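Local coordinates for uncharacterized protein (Mycobacterium tuberculosis, PDB 3KFW) that is of unknown function but, as a PaaX-family protein with a predicted helix-turn-helix domain, is probably a DNA-binding transcriptional regulator, at residues 82-87 with 203-208; 75-80 with 214-219. One frame throughout, in Å; residues are numbered along the deposited sequence.

Contact 1 (82-87 with 203-208); sequences RAWHGN and AELLPA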
loop_
_atom_site.group_PDB
_atom_site.type_symbol
_atom_site.label_atom_id
_atom_site.label_comp_id
_atom_site.label_asym_id
_atom_site.label_seq_id
_atom_site.Cartn_x
_atom_site.Cartn_y
_atom_site.Cartn_z
ATOM N N ARG A 82 10.805 -27.567 12.678
ATOM C CA ARG A 82 10.421 -28.833 12.035
ATOM C C ARG A 82 11.098 -28.964 10.650
ATOM O O ARG A 82 11.217 -27.932 9.922
ATOM C CB ARG A 82 8.887 -28.896 11.877
ATOM C CG ARG A 82 8.107 -29.335 13.140
ATOM C CD ARG A 82 6.575 -29.337 12.924
ATOM N NE ARG A 82 6.028 -27.985 12.778
ATOM C CZ ARG A 82 5.683 -27.413 11.623
ATOM N NH1 ARG A 82 5.206 -26.178 11.625
ATOM N NH2 ARG A 82 5.803 -28.069 10.475
ATOM N N ALA A 83 11.532 -30.189 10.289
ATOM C CA ALA A 83 11.968 -30.493 8.899
ATOM C C ALA A 83 11.010 -29.864 7.879
ATOM O O ALA A 83 9.792 -29.961 8.023
ATOM C CB ALA A 83 12.084 -31.985 8.658
ATOM N N TRP A 84 11.549 -29.207 6.864
ATOM C CA TRP A 84 10.714 -28.318 6.032
ATOM C C TRP A 84 10.331 -28.898 4.670
ATOM O O TRP A 84 11.115 -29.592 4.037
ATOM C CB TRP A 84 11.394 -26.946 5.885
ATOM C CG TRP A 84 10.645 -25.852 5.179
ATOM C CD1 TRP A 84 9.559 -25.163 5.641
ATOM C CD2 TRP A 84 10.976 -25.272 3.906
ATOM N NE1 TRP A 84 9.183 -24.181 4.727
ATOM C CE2 TRP A 84 10.036 -24.232 3.657
ATOM C CE3 TRP A 84 11.975 -25.532 2.950
ATOM C CZ2 TRP A 84 10.078 -23.443 2.505
ATOM C CZ3 TRP A 84 12.003 -24.779 1.794
ATOM C CH2 TRP A 84 11.055 -23.741 1.577
ATOM N N HIS A 85 9.120 -28.575 4.223
ATOM C CA HIS A 85 8.577 -29.160 3.012
ATOM C C HIS A 85 8.111 -28.155 1.980
ATOM O O HIS A 85 7.346 -28.509 1.102
ATOM C CB HIS A 85 7.486 -30.170 3.349
ATOM C CG HIS A 85 8.028 -31.410 3.967
ATOM N ND1 HIS A 85 8.721 -32.360 3.240
ATOM C CD2 HIS A 85 8.007 -31.853 5.245
ATOM C CE1 HIS A 85 9.099 -33.338 4.044
ATOM N NE2 HIS A 85 8.680 -33.054 5.266
ATOM N N GLY A 86 8.596 -26.920 2.069
ATOM C CA GLY A 86 8.460 -25.940 0.969
ATOM C C GLY A 86 7.370 -24.912 1.146
ATOM O O GLY A 86 7.183 -24.030 0.283
ATOM N N ASN A 87 6.648 -25.022 2.262
ATOM C CA ASN A 87 5.502 -24.178 2.535
ATOM C C ASN A 87 5.868 -22.966 3.367
ATOM O O ASN A 87 6.745 -23.055 4.232
ATOM C CB ASN A 87 4.402 -24.954 3.225
ATOM C CG ASN A 87 3.757 -25.965 2.315
ATOM O OD1 ASN A 87 2.926 -25.632 1.477
ATOM N ND2 ASN A 87 4.123 -27.218 2.492
ATOM N N ALA A 203 17.286 -25.535 7.140
ATOM C CA ALA A 203 18.461 -26.106 6.427
ATOM C C ALA A 203 18.634 -25.730 4.952
ATOM O O ALA A 203 19.612 -25.102 4.607
ATOM C CB ALA A 203 18.460 -27.601 6.557
ATOM N N GLU A 204 17.677 -26.098 4.105
ATOM C CA GLU A 204 17.763 -25.921 2.641
ATOM C C GLU A 204 17.955 -24.484 2.190
ATOM O O GLU A 204 18.321 -24.241 1.033
ATOM C CB GLU A 204 16.487 -26.413 1.952
ATOM C CG GLU A 204 16.165 -27.869 2.165
ATOM C CD GLU A 204 15.419 -28.161 3.495
ATOM O OE1 GLU A 204 15.942 -27.898 4.628
ATOM O OE2 GLU A 204 14.282 -28.679 3.383
ATOM N N LEU A 205 17.650 -23.522 3.067
ATOM C CA LEU A 205 17.654 -22.129 2.625
ATOM C C LEU A 205 18.812 -21.386 3.225
ATOM O O LEU A 205 19.087 -20.268 2.805
ATOM C CB LEU A 205 16.334 -21.409 2.945
ATOM C CG LEU A 205 15.072 -22.126 2.485
ATOM C CD1 LEU A 205 13.893 -21.341 2.855
ATOM C CD2 LEU A 205 15.078 -22.383 0.941
ATOM N N LEU A 206 19.469 -22.004 4.210
ATOM C CA LEU A 206 20.621 -21.401 4.897
ATOM C C LEU A 206 21.800 -21.388 3.919
ATOM O O LEU A 206 22.145 -22.432 3.388
ATOM C CB LEU A 206 21.022 -22.218 6.112
ATOM C CG LEU A 206 20.130 -22.210 7.354
ATOM C CD1 LEU A 206 20.655 -23.284 8.396
ATOM C CD2 LEU A 206 20.016 -20.817 7.993
ATOM N N PRO A 207 22.410 -20.203 3.696
ATOM C CA PRO A 207 23.686 -20.119 2.989
ATOM C C PRO A 207 24.805 -20.715 3.876
ATOM O O PRO A 207 24.663 -20.723 5.109
ATOM C CB PRO A 207 23.867 -18.617 2.738
ATOM C CG PRO A 207 22.636 -17.911 3.338
ATOM C CD PRO A 207 21.962 -18.897 4.231
ATOM N N ALA A 208 25.867 -21.260 3.269
ATOM C CA ALA A 208 26.887 -22.010 4.018
ATOM C C ALA A 208 27.811 -21.146 4.896
ATOM O O ALA A 208 28.499 -21.674 5.764
ATOM C CB ALA A 208 27.721 -22.849 3.076
#
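Trp84 presents its indole to Glu204 and Leu205, joining the loop between helix 64-77 and strand 88-93 to a short 3-10 turn in the C-terminal region. With CG anti to the backbone N (chi1 -174°), the indole is directed at this turn. Its benzo end does most of the touching. Leu205 CD1 comes over one face in a CH-pi contact, 4.3 Å from the centroid of the six-membered ring, and CH2 of Trp84 is its nearest ring atom at 3.9 Å. The other methyl, CD2, meets CZ3, so the branched end of the leucine straddles that corner. A leucine suits this place because it offers two methyls to a flat, polarisable surface.

Glu204 uses the ring edge instead. Its chain bends at chi2 and brings OE2 to 3.9 Å from Trp84 CE3, near the ring plane, where C-H groups carry slight positive charge. The same OE2 lies 3.4 Å from Trp84 O; both are acceptors, and this proximity is probably mildly unfavourable.

Beyond His85, whose carbonyl accepts a hydrogen bond from Arg147, the chain turns back under the indole. Gly86 takes a positive phi of 101°, a conformation that favours glycine, and its N sits 3.4 Å above the ring plane, on the face opposite Leu205. Asn87 then closes the loop: Trp84 NE1 donates to Asn87 O at 2.7 Å, satisfying the indole N-H and helping fix the ring's rotation.

Around this pair, Trp88 at the start of strand 88-93 meets Trp84 with its ring nearly perpendicular. Pro151, the first residue of helix 151-158, touches both Trp84 and Leu205, and the turn itself lies between helices 181-195 and 212-234.

Contact 2 (75-80 with 214-219); sequences EAMRPR and GLRAAY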
loop_
_atom_site.group_PDB
_atom_site.type_symbol
_atom_site.label_atom_id
_atom_site.label_comp_id
_atom_site.label_asym_id
_atom_site.label_seq_id
_atom_site.Cartn_x
_atom_site.Cartn_y
_atom_site.Cartn_z
ATOM N N GLU A 75 13.519 -20.449 24.538
ATOM C CA GLU A 75 12.674 -21.063 23.500
ATOM C C GLU A 75 12.412 -20.084 22.317
ATOM O O GLU A 75 11.697 -20.414 21.352
ATOM C CB GLU A 75 11.383 -21.642 24.115
ATOM C CG GLU A 75 10.533 -22.542 23.202
ATOM C CD GLU A 75 11.355 -23.499 22.343
ATOM N N ALA A 76 12.998 -18.885 22.396
ATOM C CA ALA A 76 12.972 -17.911 21.293
ATOM C C ALA A 76 14.281 -18.001 20.511
ATOM O O ALA A 76 14.310 -17.731 19.312
ATOM C CB ALA A 76 12.766 -16.488 21.818
HETATM N N MSE A 77 15.359 -18.356 21.215
HETATM C CA MSE A 77 16.699 -18.562 20.636
HETATM C C MSE A 77 16.865 -19.981 20.081
HETATM O O MSE A 77 17.676 -20.219 19.204
HETATM C CB MSE A 77 17.769 -18.343 21.707
HETATM C CG MSE A 77 18.486 -16.985 21.767
HETATM SE SE MSE A 77 19.953 -17.169 23.102
HETATM C CE MSE A 77 21.005 -18.629 22.216
ATOM N N ARG A 78 16.125 -20.926 20.645
ATOM C CA ARG A 78 16.006 -22.262 20.085
ATOM C C ARG A 78 14.539 -22.691 20.104
ATOM O O ARG A 78 14.126 -23.457 20.997
ATOM C CB ARG A 78 16.891 -23.287 20.818
ATOM C CG ARG A 78 17.384 -24.346 19.833
ATOM C CD ARG A 78 17.731 -23.625 18.533
ATOM N NE ARG A 78 17.885 -24.486 17.374
ATOM C CZ ARG A 78 16.889 -24.925 16.598
ATOM N NH1 ARG A 78 17.164 -25.684 15.547
ATOM N NH2 ARG A 78 15.623 -24.625 16.870
ATOM N N PRO A 79 13.738 -22.167 19.144
ATOM C CA PRO A 79 12.317 -22.443 19.065
ATOM C C PRO A 79 12.115 -23.660 18.222
ATOM O O PRO A 79 12.517 -23.662 17.059
ATOM C CB PRO A 79 11.752 -21.222 18.334
ATOM C CG PRO A 79 12.917 -20.393 17.935
ATOM C CD PRO A 79 14.141 -21.210 18.105
ATOM N N ARG A 80 11.511 -24.697 18.796
ATOM C CA ARG A 80 11.371 -25.941 18.071
ATOM C C ARG A 80 11.129 -25.579 16.578
ATOM O O ARG A 80 10.240 -24.794 16.227
ATOM C CB ARG A 80 10.298 -26.847 18.685
ATOM C CG ARG A 80 10.754 -28.291 18.868
ATOM N N GLY A 214 27.513 -20.887 15.061
ATOM C CA GLY A 214 28.687 -20.251 15.654
ATOM C C GLY A 214 28.247 -19.304 16.762
ATOM O O GLY A 214 28.838 -19.299 17.849
ATOM N N LEU A 215 27.201 -18.508 16.504
ATOM C CA LEU A 215 26.749 -17.512 17.499
ATOM C C LEU A 215 26.107 -18.180 18.735
ATOM O O LEU A 215 26.416 -17.817 19.845
ATOM C CB LEU A 215 25.844 -16.454 16.868
ATOM C CG LEU A 215 26.443 -15.406 15.894
ATOM C CD1 LEU A 215 25.383 -14.844 14.960
ATOM C CD2 LEU A 215 27.141 -14.266 16.608
ATOM N N ARG A 216 25.261 -19.191 18.541
ATOM C CA ARG A 216 24.742 -20.013 19.641
ATOM C C ARG A 216 25.824 -20.714 20.490
ATOM O O ARG A 216 25.731 -20.663 21.740
ATOM C CB ARG A 216 23.715 -21.042 19.130
ATOM C CG ARG A 216 22.418 -20.409 18.800
ATOM C CD ARG A 216 21.447 -21.311 18.068
ATOM N NE ARG A 216 20.336 -20.447 17.682
ATOM C CZ ARG A 216 20.153 -19.961 16.447
ATOM N NH1 ARG A 216 20.987 -20.339 15.477
ATOM N NH2 ARG A 216 19.130 -19.120 16.191
ATOM N N ALA A 217 26.812 -21.361 19.858
ATOM C CA ALA A 217 27.945 -22.005 20.579
ATOM C C ALA A 217 28.738 -21.019 21.467
ATOM O O ALA A 217 29.075 -21.339 22.623
ATOM C CB ALA A 217 28.885 -22.757 19.628
ATOM N N ALA A 218 28.979 -19.818 20.941
ATOM C CA ALA A 218 29.741 -18.805 21.636
ATOM C C ALA A 218 28.933 -18.276 22.804
ATOM O O ALA A 218 29.491 -18.006 23.875
ATOM C CB ALA A 218 30.084 -17.686 20.701
ATOM N N TYR A 219 27.622 -18.122 22.613
ATOM C CA TYR A 219 26.769 -17.706 23.722
ATOM C C TYR A 219 26.709 -18.799 24.763
ATOM O O TYR A 219 26.845 -18.502 25.953
ATOM C CB TYR A 219 25.347 -17.300 23.294
ATOM C CG TYR A 219 24.461 -17.068 24.496
ATOM C CD1 TYR A 219 23.555 -18.039 24.923
ATOM C CD2 TYR A 219 24.569 -15.893 25.254
ATOM C CE1 TYR A 219 22.764 -17.843 26.072
ATOM C CE2 TYR A 219 23.786 -15.686 26.389
ATOM C CZ TYR A 219 22.896 -16.662 26.791
ATOM O OH TYR A 219 22.124 -16.442 27.909
#
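Met77 and Arg216 are the closest backbone pair, with CA atoms 8.2 Å apart, where the last turn of helix 64-77 meets an early turn of helix 212-234. Arg78 already leaves helical geometry, while 214-219 is helical throughout. The contact combines an arginine bond to the terminal carbonyl of a helix with a Met-aromatic contact. It joins the C-terminal end of helix 64-77 to the long C-terminal helix 212-234.

Arg216 stretches from CG to NE in an extended chain and donates NE-H to Met77 O at 3.1 Å, with an N-H...O angle of 152°. The donor approaches nearly along the C=O axis, although the oxygen is tilted somewhat from the guanidinium plane. A carbonyl at the end of a helix probably carries enhanced negative character, which would suit a cationic donor. The guanidinium also has a second grip, a salt bridge from NH2 to Asp198, so two partners hold its orientation. The Arg78 side chain runs roughly perpendicular to that of Arg216, with its CD 4.2 Å from Arg216 NE. The two NE atoms are 4.7 Å apart, and Asp198 probably offsets part of this like-charge proximity.

On the apolar side, Met77, built as selenomethionine, runs antiparallel to the Arg216 side chain, its CE resting against the aliphatic CG. Its flexible, unbranched chain fills the buried angle between the helices, where Leu195 of helix 181-195 also touches it. Tyr219 swings its ring towards the end of Met77 (CG anti to the backbone N, chi1 172°), where it also packs on Val192 of helix 181-195. The bend at chi3 of Met77 brings the terminal methyl to the same ring, with CE 3.8 Å from CD1 of Tyr219, while SE lies obliquely 4.5 Å from the ring centroid.

Contacts 1 and 2 lie with their centres about 17 Å apart and share two neighbourhoods of the chain: 75-80 runs on towards 82-87, and 203-208 precedes the helix bearing 214-219. Contact 1 is therefore nested within the loop closed by contact 2. Contact 2, its centre about 8 Å from that of the chain, joins two helices with a buried Met-aromatic pair beside a polar, partly exposed arginine. Contact 1 is peripheral, its centre about 22 Å from the chain's centre; it brings together loop and turn, and relies mainly on packing against one tryptophan, with no hydrogen bond between its segments. Both join the C-terminal region to successive parts of the chain before strand 88-93.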